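Local coordinates for putative NAD dependent dehydrogenase (Micromonospora echinospora, PDB 6NOR), which binds NAD and probably acts as an NAD-dependent oxidoreductase in the biosynthesis of the aminoglycoside antibiotic gentamicin, at residues 344-349 and 355-360; 210-215 and 334-339; 292-297 and 305-310; 41-46 and 315-320. All blocks are in the same frame, centred on the assembly; numbering follows the deposited sequence.

Overall arrangement
Interactions 1 and 2 both use helix 334-353: the 334-339 end meets the loop before strand 215-223, and the 344-349 part meets the last strand, 357-358. They touch through Met359 CB and Ile215 O. Interactions 3 and 4 lie close to the NAD pocket, the side chains of Trp307 and Asp317 about 7 and 9 Å from the dinucleotide, and touch through Ile308 and Val42. Interaction 4 is buried, interaction 3 lies at the surface, and the other two are partly buried. Their chemistry differs too: apolar contacts with crowded arginines in interaction 1, a salt bridge in interaction 2, a tryptophan pair in interaction 3, and aliphatic groups around a carboxylate in interaction 4.

Interaction 1. Residues 344-349 and 355-360; sequences LEAAYR and RKVEMN
Ala346 and Arg349 of helix 334-353 pack on Val357 and Met359, where the helix lies against the short strand 357-358, outermost of the mixed sheet within this chain, in this GFO/IDH/MocA-type fold. That strand is hydrogen-bonded to strand 215-223, and the backbone of Lys356 bonds to the second subunit.

The apolar part centres on Ala346. Its CB touches Met359 SD at 3.5 Å and Val357 CG1 at 4.0 Å. Met359 reaches it by bending twice, at chi2 (-86°) and chi3, which folds the sulfur back toward the helix. Val357 CG2 rests against the carbonyl oxygen of Ala346, 3.8 Å away.

The second part is cationic. Val357 sits against both guanidinium groups: CG1 lies over the rim of the Arg349 plane, 3.6 Å above it, and CG2 lies over the centre of the Arg355 group. The two planes are turned 39° apart. Arg355 NH1 makes a salt bridge with Asp353, which probably offsets some of the repulsion between the arginines. Arg349 also touches a crystal neighbour. Arg349 NH2 and Arg355 NH2 come within 3.0 Å edge to edge, two donors with no bond between them.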
loop_
_atom_site.group_PDB
_atom_site.type_symbol
_atom_site.label_atom_id
_atom_site.label_comp_id
_atom_site.label_asym_id
_atom_site.label_seq_id
_atom_site.Cartn_x
_atom_site.Cartn_y
_atom_site.Cartn_z
ATOM N N LEU A 344 -16.638 -11.128 26.589
ATOM C CA LEU A 344 -15.297 -11.264 27.161
ATOM C C LEU A 344 -15.252 -12.283 28.289
ATOM O O LEU A 344 -14.261 -13.004 28.443
ATOM C CB LEU A 344 -14.778 -9.926 27.692
ATOM C CG LEU A 344 -14.525 -8.792 26.694
ATOM C CD1 LEU A 344 -13.975 -7.575 27.422
ATOM C CD2 LEU A 344 -13.571 -9.247 25.627
ATOM N N GLU A 345 -16.303 -12.333 29.099
ATOM C CA GLU A 345 -16.330 -13.295 30.191
ATOM C C GLU A 345 -16.431 -14.703 29.605
ATOM O O GLU A 345 -15.776 -15.617 30.075
ATOM C CB GLU A 345 -17.481 -12.996 31.164
ATOM C CG GLU A 345 -18.103 -14.220 31.838
ATOM C CD GLU A 345 -17.326 -14.679 33.065
ATOM O OE1 GLU A 345 -16.269 -14.071 33.353
ATOM O OE2 GLU A 345 -17.758 -15.651 33.732
ATOM N N ALA A 346 -17.211 -14.857 28.542
ATOM C CA ALA A 346 -17.314 -16.140 27.864
ATOM C C ALA A 346 -15.975 -16.546 27.261
ATOM O O ALA A 346 -15.569 -17.692 27.369
ATOM C CB ALA A 346 -18.381 -16.097 26.797
ATOM N N ALA A 347 -15.285 -15.588 26.652
ATOM C CA ALA A 347 -13.994 -15.846 26.056
ATOM C C ALA A 347 -12.963 -16.319 27.083
ATOM O O ALA A 347 -12.240 -17.267 26.834
ATOM C CB ALA A 347 -13.496 -14.603 25.333
ATOM N N TYR A 348 -12.908 -15.673 28.236
ATOM C CA TYR A 348 -11.991 -16.089 29.297
ATOM C C TYR A 348 -12.310 -17.500 29.821
ATOM O O TYR A 348 -11.419 -18.272 30.157
ATOM C CB TYR A 348 -12.018 -15.087 30.462
ATOM C CG TYR A 348 -11.125 -13.881 30.260
ATOM C CD1 TYR A 348 -9.741 -14.022 30.119
ATOM C CD2 TYR A 348 -11.659 -12.594 30.208
ATOM C CE1 TYR A 348 -8.928 -12.914 29.944
ATOM C CE2 TYR A 348 -10.852 -11.484 30.043
ATOM C CZ TYR A 348 -9.497 -11.643 29.912
ATOM O OH TYR A 348 -8.705 -10.536 29.736
ATOM N N ARG A 349 -13.583 -17.837 29.890
ATOM C CA ARG A 349 -13.943 -19.194 30.270
ATOM C C ARG A 349 -13.483 -20.207 29.233
ATOM O O ARG A 349 -12.902 -21.224 29.584
ATOM C CB ARG A 349 -15.446 -19.308 30.488
ATOM C CG ARG A 349 -15.861 -18.789 31.845
ATOM C CD ARG A 349 -17.353 -18.715 31.933
ATOM N NE ARG A 349 -17.952 -19.974 31.512
ATOM C CZ ARG A 349 -19.205 -20.084 31.093
ATOM N NH1 ARG A 349 -19.971 -18.995 31.034
ATOM N NH2 ARG A 349 -19.683 -21.270 30.732
ATOM N N ARG A 355 -12.604 -25.194 25.475
ATOM C CA ARG A 355 -13.868 -25.618 24.933
ATOM C C ARG A 355 -14.660 -24.414 24.425
ATOM O O ARG A 355 -14.495 -23.306 24.898
ATOM C CB ARG A 355 -14.681 -26.364 25.997
ATOM C CG ARG A 355 -15.620 -25.455 26.744
ATOM C CD ARG A 355 -16.525 -26.195 27.713
ATOM N NE ARG A 355 -17.626 -25.349 28.190
ATOM C CZ ARG A 355 -17.550 -24.537 29.242
ATOM N NH1 ARG A 355 -16.423 -24.444 29.934
ATOM N NH2 ARG A 355 -18.601 -23.812 29.602
ATOM N N LYS A 356 -15.531 -24.653 23.460
ATOM C CA LYS A 356 -16.450 -23.642 22.989
ATOM C C LYS A 356 -17.453 -23.336 24.106
ATOM O O LYS A 356 -17.921 -24.249 24.770
ATOM C CB LYS A 356 -17.157 -24.128 21.728
ATOM C CG LYS A 356 -18.136 -23.142 21.133
ATOM C CD LYS A 356 -19.141 -23.840 20.223
ATOM C CE LYS A 356 -18.548 -24.158 18.873
ATOM N NZ LYS A 356 -19.340 -25.210 18.168
ATOM N N VAL A 357 -17.772 -22.060 24.312
ATOM C CA VAL A 357 -18.737 -21.653 25.338
ATOM C C VAL A 357 -19.989 -21.094 24.663
ATOM O O VAL A 357 -19.925 -20.117 23.925
ATOM C CB VAL A 357 -18.106 -20.614 26.324
ATOM C CG1 VAL A 357 -19.142 -19.999 27.247
ATOM C CG2 VAL A 357 -16.983 -21.261 27.155
ATOM N N GLU A 358 -21.124 -21.748 24.889
ATOM C CA GLU A 358 -22.415 -21.297 24.371
ATOM C C GLU A 358 -22.894 -20.067 25.111
ATOM O O GLU A 358 -22.880 -20.041 26.326
ATOM C CB GLU A 358 -23.463 -22.400 24.494
ATOM C CG GLU A 358 -23.105 -23.680 23.767
ATOM C CD GLU A 358 -23.187 -23.532 22.259
ATOM O OE1 GLU A 358 -24.110 -22.836 21.781
ATOM O OE2 GLU A 358 -22.323 -24.102 21.556
ATOM N N MET A 359 -23.301 -19.039 24.379
ATOM C CA MET A 359 -23.877 -17.856 25.003
ATOM C C MET A 359 -25.357 -18.070 25.193
ATOM O O MET A 359 -25.940 -19.007 24.658
ATOM C CB MET A 359 -23.661 -16.599 24.164
ATOM C CG MET A 359 -22.255 -16.424 23.679
ATOM S SD MET A 359 -21.237 -15.601 24.884
ATOM C CE MET A 359 -21.884 -13.941 24.763
ATOM N N ASN A 360 -25.966 -17.175 25.945
ATOM C CA ASN A 360 -27.396 -17.231 26.154
ATOM C C ASN A 360 -27.882 -15.837 26.534
ATOM O O ASN A 360 -29.017 -15.458 26.245
ATOM C CB ASN A 360 -27.740 -18.268 27.232
#

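Interaction 2. Residues 210-215 and 334-339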
loop_
_atom_site.group_PDB
_atom_site.type_symbol
_atom_site.label_atom_id
_atom_site.label_comp_id
_atom_site.label_asym_id
_atom_site.label_seq_id
_atom_site.Cartn_x
_atom_site.Cartn_y
_atom_site.Cartn_z
ATOM N N LEU A 210 -21.268 -5.751 11.980
ATOM C CA LEU A 210 -22.267 -6.694 11.475
ATOM C C LEU A 210 -23.717 -6.270 11.671
ATOM O O LEU A 210 -24.625 -6.973 11.238
ATOM C CB LEU A 210 -22.080 -8.064 12.115
ATOM C CG LEU A 210 -20.912 -8.906 11.626
ATOM C CD1 LEU A 210 -21.109 -10.335 12.060
ATOM C CD2 LEU A 210 -20.777 -8.811 10.139
ATOM N N GLY A 211 -23.937 -5.143 12.335
ATOM C CA GLY A 211 -25.286 -4.679 12.610
ATOM C C GLY A 211 -25.789 -5.179 13.947
ATOM O O GLY A 211 -26.975 -5.428 14.118
ATOM N N LYS A 212 -24.861 -5.318 14.890
ATOM C CA LYS A 212 -25.121 -5.790 16.251
ATOM C C LYS A 212 -26.082 -6.978 16.368
ATOM O O LYS A 212 -27.116 -6.870 17.017
ATOM C CB LYS A 212 -25.644 -4.634 17.100
ATOM C CG LYS A 212 -24.665 -3.504 17.230
ATOM C CD LYS A 212 -25.296 -2.302 17.895
ATOM C CE LYS A 212 -24.246 -1.238 18.145
ATOM N NZ LYS A 212 -24.785 -0.054 18.858
ATOM N N PRO A 213 -25.744 -8.111 15.738
ATOM C CA PRO A 213 -26.535 -9.323 15.941
ATOM C C PRO A 213 -26.136 -10.065 17.212
ATOM O O PRO A 213 -25.060 -9.805 17.757
ATOM C CB PRO A 213 -26.204 -10.159 14.701
ATOM C CG PRO A 213 -24.824 -9.775 14.362
ATOM C CD PRO A 213 -24.735 -8.305 14.671
ATOM N N ALA A 214 -26.998 -10.973 17.670
ATOM C CA ALA A 214 -26.734 -11.778 18.857
ATOM C C ALA A 214 -25.531 -12.687 18.662
ATOM O O ALA A 214 -25.318 -13.213 17.579
ATOM C CB ALA A 214 -27.949 -12.613 19.209
ATOM N N ILE A 215 -24.753 -12.865 19.718
ATOM C CA ILE A 215 -23.642 -13.791 19.704
ATOM C C ILE A 215 -24.068 -15.149 20.248
ATOM O O ILE A 215 -24.559 -15.244 21.357
ATOM C CB ILE A 215 -22.481 -13.246 20.524
ATOM C CG1 ILE A 215 -21.946 -11.991 19.841
ATOM C CG2 ILE A 215 -21.416 -14.324 20.738
ATOM C CD1 ILE A 215 -20.742 -11.391 20.482
ATOM N N PRO A 334 -25.884 1.327 27.036
ATOM C CA PRO A 334 -25.437 0.312 27.996
ATOM C C PRO A 334 -25.740 -1.131 27.594
ATOM O O PRO A 334 -25.020 -2.013 28.018
ATOM C CB PRO A 334 -26.204 0.696 29.261
ATOM C CG PRO A 334 -26.281 2.194 29.166
ATOM C CD PRO A 334 -26.549 2.461 27.719
ATOM N N ASP A 335 -26.776 -1.368 26.805
ATOM C CA ASP A 335 -27.017 -2.692 26.246
ATOM C C ASP A 335 -25.803 -3.202 25.433
ATOM O O ASP A 335 -25.456 -4.376 25.489
ATOM C CB ASP A 335 -28.261 -2.676 25.355
ATOM C CG ASP A 335 -29.546 -2.442 26.141
ATOM O OD1 ASP A 335 -29.692 -3.028 27.238
ATOM O OD2 ASP A 335 -30.409 -1.663 25.670
ATOM N N ASP A 336 -25.165 -2.312 24.678
ATOM C CA ASP A 336 -24.008 -2.700 23.897
ATOM C C ASP A 336 -22.844 -3.061 24.821
ATOM O O ASP A 336 -22.138 -4.047 24.600
ATOM C CB ASP A 336 -23.612 -1.593 22.915
ATOM C CG ASP A 336 -24.711 -1.280 21.912
ATOM O OD1 ASP A 336 -25.032 -2.164 21.096
ATOM O OD2 ASP A 336 -25.236 -0.143 21.913
ATOM N N ALA A 337 -22.660 -2.284 25.878
ATOM C CA ALA A 337 -21.598 -2.602 26.819
ATOM C C ALA A 337 -21.841 -3.955 27.504
ATOM O O ALA A 337 -20.908 -4.744 27.672
ATOM C CB ALA A 337 -21.461 -1.506 27.845
ATOM N N VAL A 338 -23.087 -4.229 27.894
ATOM C CA VAL A 338 -23.416 -5.510 28.502
ATOM C C VAL A 338 -23.086 -6.660 27.546
ATOM O O VAL A 338 -22.558 -7.688 27.954
ATOM C CB VAL A 338 -24.921 -5.582 28.902
ATOM C CG1 VAL A 338 -25.320 -6.988 29.233
ATOM C CG2 VAL A 338 -25.202 -4.690 30.081
ATOM N N ALA A 339 -23.392 -6.487 26.265
ATOM C CA ALA A 339 -23.102 -7.539 25.316
ATOM C C ALA A 339 -21.588 -7.781 25.215
ATOM O O ALA A 339 -21.146 -8.916 25.135
ATOM C CB ALA A 339 -23.691 -7.206 23.963
#
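Lys212 and Asp336 have the nearest pair of CA atoms across the contact, 8.3 Å apart, just after Gly211 has closed helix 199-209 in a Schellman motif with a positive phi of 92°. Lys212 also has positive phi, and its side chain runs out extended beyond CG toward the first turn of helix 334-353, crossing that of Asp336 at about a right angle.

The ammonium group straddles the carboxylate: Lys212 NZ is 3.1 Å from Asp336 OD1 and 3.1 Å from OD2, a salt bridge made of two weak hydrogen bonds. The methylenes lie close as well, with Lys212 CE 3.2 Å from Asp336 OD1. Both ends have further partners. NZ is hydrogen-bonded to His332 ND1, Asp336 OD1 makes a salt bridge with Arg207 NH1, and OD2 accepts the backbone N-H of Thr333. With two cations and a helix N-terminus around it, this buried carboxylate is probably held firmly in its ionised form. A methionine in place of Lys212 would probably cost Asp336 one of its positive partners and leave His332 ND1 without the ammonium group.

The contact thus joins a Schellman-terminated helix of the C-terminal domain to the opening turn of helix 334-353 by a bifurcated lysine-carboxylate salt bridge.

Interaction 3. Residues 292-297 and 305-310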
loop_
_atom_site.group_PDB
_atom_site.type_symbol
_atom_site.label_atom_id
_atom_site.label_comp_id
_atom_site.label_asym_id
_atom_site.label_seq_id
_atom_site.Cartn_x
_atom_site.Cartn_y
_atom_site.Cartn_z
ATOM N N ALA A 292 8.849 15.471 15.839
ATOM C CA ALA A 292 7.438 15.547 16.179
ATOM C C ALA A 292 6.712 14.230 15.981
ATOM O O ALA A 292 5.504 14.220 15.804
ATOM C CB ALA A 292 6.754 16.641 15.369
ATOM N N VAL A 293 7.430 13.115 16.012
ATOM C CA VAL A 293 6.759 11.839 15.801
ATOM C C VAL A 293 6.969 10.871 16.967
ATOM O O VAL A 293 8.057 10.782 17.525
ATOM C CB VAL A 293 7.214 11.194 14.474
ATOM C CG1 VAL A 293 6.677 9.774 14.326
ATOM C CG2 VAL A 293 6.742 12.030 13.307
ATOM N N TRP A 294 5.883 10.197 17.345
ATOM C CA TRP A 294 5.888 9.087 18.290
ATOM C C TRP A 294 6.985 8.075 17.996
ATOM O O TRP A 294 7.087 7.577 16.879
ATOM C CB TRP A 294 4.544 8.360 18.252
ATOM C CG TRP A 294 3.385 9.107 18.847
ATOM C CD1 TRP A 294 3.433 10.219 19.644
ATOM C CD2 TRP A 294 1.999 8.783 18.690
ATOM N NE1 TRP A 294 2.159 10.602 19.993
ATOM C CE2 TRP A 294 1.261 9.739 19.419
ATOM C CE3 TRP A 294 1.309 7.774 18.000
ATOM C CZ2 TRP A 294 -0.128 9.718 19.480
ATOM C CZ3 TRP A 294 -0.077 7.757 18.061
ATOM C CH2 TRP A 294 -0.779 8.720 18.801
ATOM N N GLU A 295 7.792 7.755 18.997
ATOM C CA GLU A 295 8.823 6.743 18.820
ATOM C C GLU A 295 8.154 5.386 18.623
ATOM O O GLU A 295 7.150 5.104 19.266
ATOM C CB GLU A 295 9.767 6.740 20.015
ATOM C CG GLU A 295 10.121 8.152 20.463
ATOM C CD GLU A 295 11.489 8.250 21.108
ATOM O OE1 GLU A 295 11.595 7.977 22.322
ATOM O OE2 GLU A 295 12.460 8.609 20.405
ATOM N N PRO A 296 8.685 4.547 17.713
ATOM C CA PRO A 296 9.912 4.720 16.924
ATOM C C PRO A 296 9.785 5.788 15.833
ATOM O O PRO A 296 8.842 5.761 15.049
ATOM C CB PRO A 296 10.117 3.334 16.306
ATOM C CG PRO A 296 8.721 2.796 16.147
ATOM C CD PRO A 296 7.956 3.321 17.335
ATOM N N ASN A 297 10.732 6.717 15.795
ATOM C CA ASN A 297 10.678 7.816 14.848
ATOM C C ASN A 297 11.950 7.969 14.026
ATOM O O ASN A 297 12.399 9.098 13.762
ATOM C CB ASN A 297 10.397 9.117 15.581
ATOM C CG ASN A 297 11.420 9.409 16.645
ATOM O OD1 ASN A 297 12.406 8.692 16.788
ATOM N ND2 ASN A 297 11.205 10.485 17.387
ATOM N N TRP A 305 -1.837 11.675 11.820
ATOM C CA TRP A 305 -2.333 13.048 11.931
ATOM C C TRP A 305 -3.650 13.004 12.700
ATOM O O TRP A 305 -4.375 12.027 12.612
ATOM C CB TRP A 305 -2.511 13.704 10.550
ATOM C CG TRP A 305 -3.368 12.915 9.603
ATOM C CD1 TRP A 305 -2.970 11.864 8.822
ATOM C CD2 TRP A 305 -4.755 13.132 9.303
ATOM N NE1 TRP A 305 -4.036 11.395 8.082
ATOM C CE2 TRP A 305 -5.138 12.158 8.365
ATOM C CE3 TRP A 305 -5.710 14.053 9.755
ATOM C CZ2 TRP A 305 -6.436 12.074 7.866
ATOM C CZ3 TRP A 305 -7.000 13.964 9.272
ATOM C CH2 TRP A 305 -7.350 12.982 8.337
ATOM N N GLU A 306 -3.932 14.062 13.457
ATOM C CA GLU A 306 -5.130 14.190 14.283
ATOM C C GLU A 306 -5.536 12.904 14.993
ATOM O O GLU A 306 -6.662 12.432 14.843
ATOM C CB GLU A 306 -6.297 14.706 13.434
ATOM C CG GLU A 306 -6.200 16.181 13.092
ATOM C CD GLU A 306 -7.470 16.762 12.472
ATOM O OE1 GLU A 306 -8.306 16.008 11.932
ATOM O OE2 GLU A 306 -7.629 17.999 12.518
ATOM N N TRP A 307 -4.633 12.349 15.792
ATOM C CA TRP A 307 -4.865 11.025 16.342
ATOM C C TRP A 307 -6.079 10.982 17.276
ATOM O O TRP A 307 -6.784 9.985 17.327
ATOM C CB TRP A 307 -3.597 10.501 17.037
ATOM C CG TRP A 307 -3.239 11.104 18.350
ATOM C CD1 TRP A 307 -2.396 12.159 18.576
ATOM C CD2 TRP A 307 -3.676 10.661 19.638
ATOM N NE1 TRP A 307 -2.304 12.410 19.926
ATOM C CE2 TRP A 307 -3.076 11.501 20.598
ATOM C CE3 TRP A 307 -4.521 9.637 20.068
ATOM C CZ2 TRP A 307 -3.302 11.356 21.964
ATOM C CZ3 TRP A 307 -4.744 9.491 21.422
ATOM C CH2 TRP A 307 -4.145 10.352 22.356
ATOM N N ILE A 308 -6.354 12.078 17.975
ATOM C CA ILE A 308 -7.479 12.112 18.894
ATOM C C ILE A 308 -8.811 12.115 18.166
ATOM O O ILE A 308 -9.674 11.299 18.448
ATOM C CB ILE A 308 -7.409 13.324 19.810
ATOM C CG1 ILE A 308 -6.155 13.253 20.684
ATOM C CG2 ILE A 308 -8.638 13.387 20.672
ATOM C CD1 ILE A 308 -6.038 14.393 21.710
ATOM N N ARG A 309 -8.978 13.030 17.226
ATOM C CA ARG A 309 -10.176 13.037 16.409
ATOM C C ARG A 309 -10.332 11.761 15.579
ATOM O O ARG A 309 -11.413 11.204 15.463
ATOM C CB ARG A 309 -10.174 14.245 15.488
ATOM C CG ARG A 309 -11.481 14.467 14.774
ATOM C CD ARG A 309 -11.398 15.679 13.843
ATOM N NE ARG A 309 -12.738 16.030 13.404
ATOM C CZ ARG A 309 -13.398 15.405 12.437
ATOM N NH1 ARG A 309 -12.832 14.410 11.773
ATOM N NH2 ARG A 309 -14.627 15.781 12.126
ATOM N N ASN A 310 -9.243 11.291 14.999
ATOM C CA ASN A 310 -9.330 10.133 14.141
ATOM C C ASN A 310 -9.574 8.835 14.901
ATOM O O ASN A 310 -10.068 7.885 14.325
ATOM C CB ASN A 310 -8.082 10.030 13.281
ATOM C CG ASN A 310 -8.175 10.887 12.048
ATOM O OD1 ASN A 310 -9.256 11.115 11.549
ATOM N ND2 ASN A 310 -7.047 11.354 11.542
#
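Trp294 and Trp307 carry this contact between them, the loop residue bringing the edge of its indole to the face of the helix residue. The six-membered ring of Trp294 and the five-membered ring of Trp307 have centroids 4.6 Å apart and planes at 64°, a T-shaped stack somewhat short of perpendicular. Two neighbouring carbons do the touching: Trp294 CZ2 comes 3.5 Å from Trp307 CD1, and Trp294 CH2 sits 3.5 Å from Trp307 CG.

Trp307, in the first turn of helix 307-310, has CG wedged between the backbone N and the carbonyl carbon (chi1 74°). The opposite face of its ring is covered by Ile308 CG1, centred 3.5 Å above the plane, so the indole is held between an aliphatic chain and an aromatic edge. From the far end of helix 307-310, Asn310 ND2 reaches back to the carbonyl oxygen of Trp305, just ahead of the helix, a bond of 3.0 Å made from above the carbonyl plane.

Trp307 also packs on Phe34 and Tyr313, both NAD-binding residues, and its side chain is about 7 Å from the dinucleotide. This is consistent with Trp307 being a second-shell residue of the NAD pocket, with Trp294 edge-on to it from the surface loop.

Interaction 4. Residues 41-46 and 315-320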
loop_
_atom_site.group_PDB
_atom_site.type_symbol
_atom_site.label_atom_id
_atom_site.label_comp_id
_atom_site.label_asym_id
_atom_site.label_seq_id
_atom_site.Cartn_x
_atom_site.Cartn_y
_atom_site.Cartn_z
ATOM N N GLU A 41 -8.930 17.362 27.337
ATOM C CA GLU A 41 -8.604 18.149 26.157
ATOM C C GLU A 41 -9.768 18.159 25.182
ATOM O O GLU A 41 -10.055 19.175 24.572
ATOM C CB GLU A 41 -7.340 17.621 25.476
ATOM C CG GLU A 41 -7.164 18.138 24.068
ATOM C CD GLU A 41 -5.720 18.280 23.653
ATOM O OE1 GLU A 41 -5.462 19.019 22.673
ATOM O OE2 GLU A 41 -4.848 17.657 24.298
ATOM N N VAL A 42 -10.456 17.033 25.044
ATOM C CA VAL A 42 -11.598 16.969 24.143
ATOM C C VAL A 42 -12.767 17.778 24.693
ATOM O O VAL A 42 -13.423 18.501 23.965
ATOM C CB VAL A 42 -12.041 15.509 23.888
ATOM C CG1 VAL A 42 -13.392 15.464 23.255
ATOM C CG2 VAL A 42 -11.017 14.784 23.001
ATOM N N LEU A 43 -13.015 17.671 25.990
ATOM C CA LEU A 43 -14.188 18.311 26.572
ATOM C C LEU A 43 -14.021 19.828 26.643
ATOM O O LEU A 43 -14.957 20.550 26.339
ATOM C CB LEU A 43 -14.479 17.729 27.952
ATOM C CG LEU A 43 -14.954 16.278 27.847
ATOM C CD1 LEU A 43 -14.935 15.572 29.189
ATOM C CD2 LEU A 43 -16.343 16.238 27.237
ATOM N N THR A 44 -12.833 20.312 27.006
ATOM C CA THR A 44 -12.609 21.754 27.068
ATOM C C THR A 44 -12.637 22.420 25.692
ATOM O O THR A 44 -12.805 23.630 25.602
ATOM C CB THR A 44 -11.276 22.119 27.732
ATOM O OG1 THR A 44 -10.213 21.390 27.114
ATOM C CG2 THR A 44 -11.313 21.809 29.222
ATOM N N ALA A 45 -12.475 21.650 24.625
ATOM C CA ALA A 45 -12.610 22.224 23.289
ATOM C C ALA A 45 -14.071 22.455 22.924
ATOM O O ALA A 45 -14.366 23.103 21.933
ATOM C CB ALA A 45 -11.941 21.330 22.234
ATOM N N ASP A 46 -14.974 21.901 23.727
ATOM C CA ASP A 46 -16.417 22.016 23.518
ATOM C C ASP A 46 -16.881 23.241 24.284
ATOM O O ASP A 46 -16.733 23.285 25.503
ATOM C CB ASP A 46 -17.124 20.741 24.007
ATOM C CG ASP A 46 -18.598 20.676 23.623
ATOM O OD1 ASP A 46 -19.270 21.720 23.577
ATOM O OD2 ASP A 46 -19.096 19.558 23.380
ATOM N N HIS A 315 -15.865 12.740 18.573
ATOM C CA HIS A 315 -17.248 12.427 18.222
ATOM C C HIS A 315 -18.008 11.749 19.361
ATOM O O HIS A 315 -19.167 12.043 19.597
ATOM C CB HIS A 315 -17.292 11.558 16.965
ATOM C CG HIS A 315 -16.899 12.300 15.730
ATOM N ND1 HIS A 315 -15.581 12.508 15.377
ATOM C CD2 HIS A 315 -17.648 12.933 14.796
ATOM C CE1 HIS A 315 -15.538 13.231 14.271
ATOM N NE2 HIS A 315 -16.776 13.499 13.898
ATOM N N GLN A 316 -17.334 10.850 20.060
ATOM C CA GLN A 316 -17.904 10.197 21.227
ATOM C C GLN A 316 -18.333 11.216 22.284
ATOM O O GLN A 316 -19.473 11.230 22.718
ATOM C CB GLN A 316 -16.898 9.229 21.822
ATOM C CG GLN A 316 -17.314 8.620 23.126
ATOM C CD GLN A 316 -16.203 7.783 23.702
ATOM O OE1 GLN A 316 -16.179 6.568 23.537
ATOM N NE2 GLN A 316 -15.266 8.431 24.371
ATOM N N ASP A 317 -17.404 12.074 22.677
ATOM C CA ASP A 317 -17.659 13.030 23.733
ATOM C C ASP A 317 -18.650 14.100 23.310
ATOM O O ASP A 317 -19.369 14.610 24.138
ATOM C CB ASP A 317 -16.357 13.644 24.206
ATOM C CG ASP A 317 -15.518 12.651 24.983
ATOM O OD1 ASP A 317 -15.804 11.443 24.860
ATOM O OD2 ASP A 317 -14.592 13.067 25.709
ATOM N N ARG A 318 -18.732 14.401 22.026
ATOM C CA ARG A 318 -19.733 15.346 21.591
ATOM C C ARG A 318 -21.109 14.719 21.725
ATOM O O ARG A 318 -22.048 15.349 22.171
ATOM C CB ARG A 318 -19.506 15.804 20.158
ATOM C CG ARG A 318 -20.507 16.881 19.746
ATOM C CD ARG A 318 -20.441 17.200 18.272
ATOM N NE ARG A 318 -19.089 17.539 17.827
ATOM C CZ ARG A 318 -18.426 16.873 16.885
ATOM N NH1 ARG A 318 -18.988 15.827 16.290
ATOM N NH2 ARG A 318 -17.205 17.252 16.532
ATOM N N GLN A 319 -21.222 13.461 21.353
ATOM C CA GLN A 319 -22.501 12.795 21.442
ATOM C C GLN A 319 -22.922 12.506 22.879
ATOM O O GLN A 319 -24.106 12.474 23.176
ATOM C CB GLN A 319 -22.464 11.512 20.639
ATOM C CG GLN A 319 -22.447 11.809 19.176
ATOM C CD GLN A 319 -22.732 10.600 18.347
ATOM O OE1 GLN A 319 -23.529 9.738 18.731
ATOM N NE2 GLN A 319 -22.081 10.519 17.191
ATOM N N VAL A 320 -21.962 12.295 23.767
ATOM C CA VAL A 320 -22.292 12.119 25.170
ATOM C C VAL A 320 -22.834 13.421 25.785
ATOM O O VAL A 320 -23.855 13.427 26.457
ATOM C CB VAL A 320 -21.079 11.642 25.959
ATOM C CG1 VAL A 320 -21.343 11.756 27.425
ATOM C CG2 VAL A 320 -20.751 10.196 25.579
#
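Val42 overlaps the side chain of Asp317, its CG1 lying 3.6 Å from Asp317 CB and equally close to OD2. Leu43 comes in from the next position on the same helix, with CG 3.9 Å from Asp317 OD2 and CD2 near Asp317 CB. Both aliphatic side chains cross the aspartate at about a right angle, and no hydrogen bond joins the two segments.

The buried carboxylate finds its polar partners beside the contact. OD1 accepts Gln316 NE2 at 3.1 Å in a nearly straight bond (169°) that lies in the amide plane of the glutamine. OD2, the oxygen facing Val42 and Leu43, is hydrogen-bonded to His39 ND1, one turn earlier on helix 34-44. The two bonds fix the rotation of the carboxylate. With an alanine here in place of Asp317, His39 and Gln316 would probably lose their acceptor, and a gap would open where OD2 meets Val42 and Leu43.

Leu43 also touches Val90 of strand 86-91, and Val42 touches the NAD-binding Tyr313. The contact joins helix 313-326 to helix 34-44, the first helix of the Rossmann fold, which starts at the NAD-binding residues Phe34 and Met35, consistent with a GxGxxG-type turn (Gly31, Gly33, Gly36).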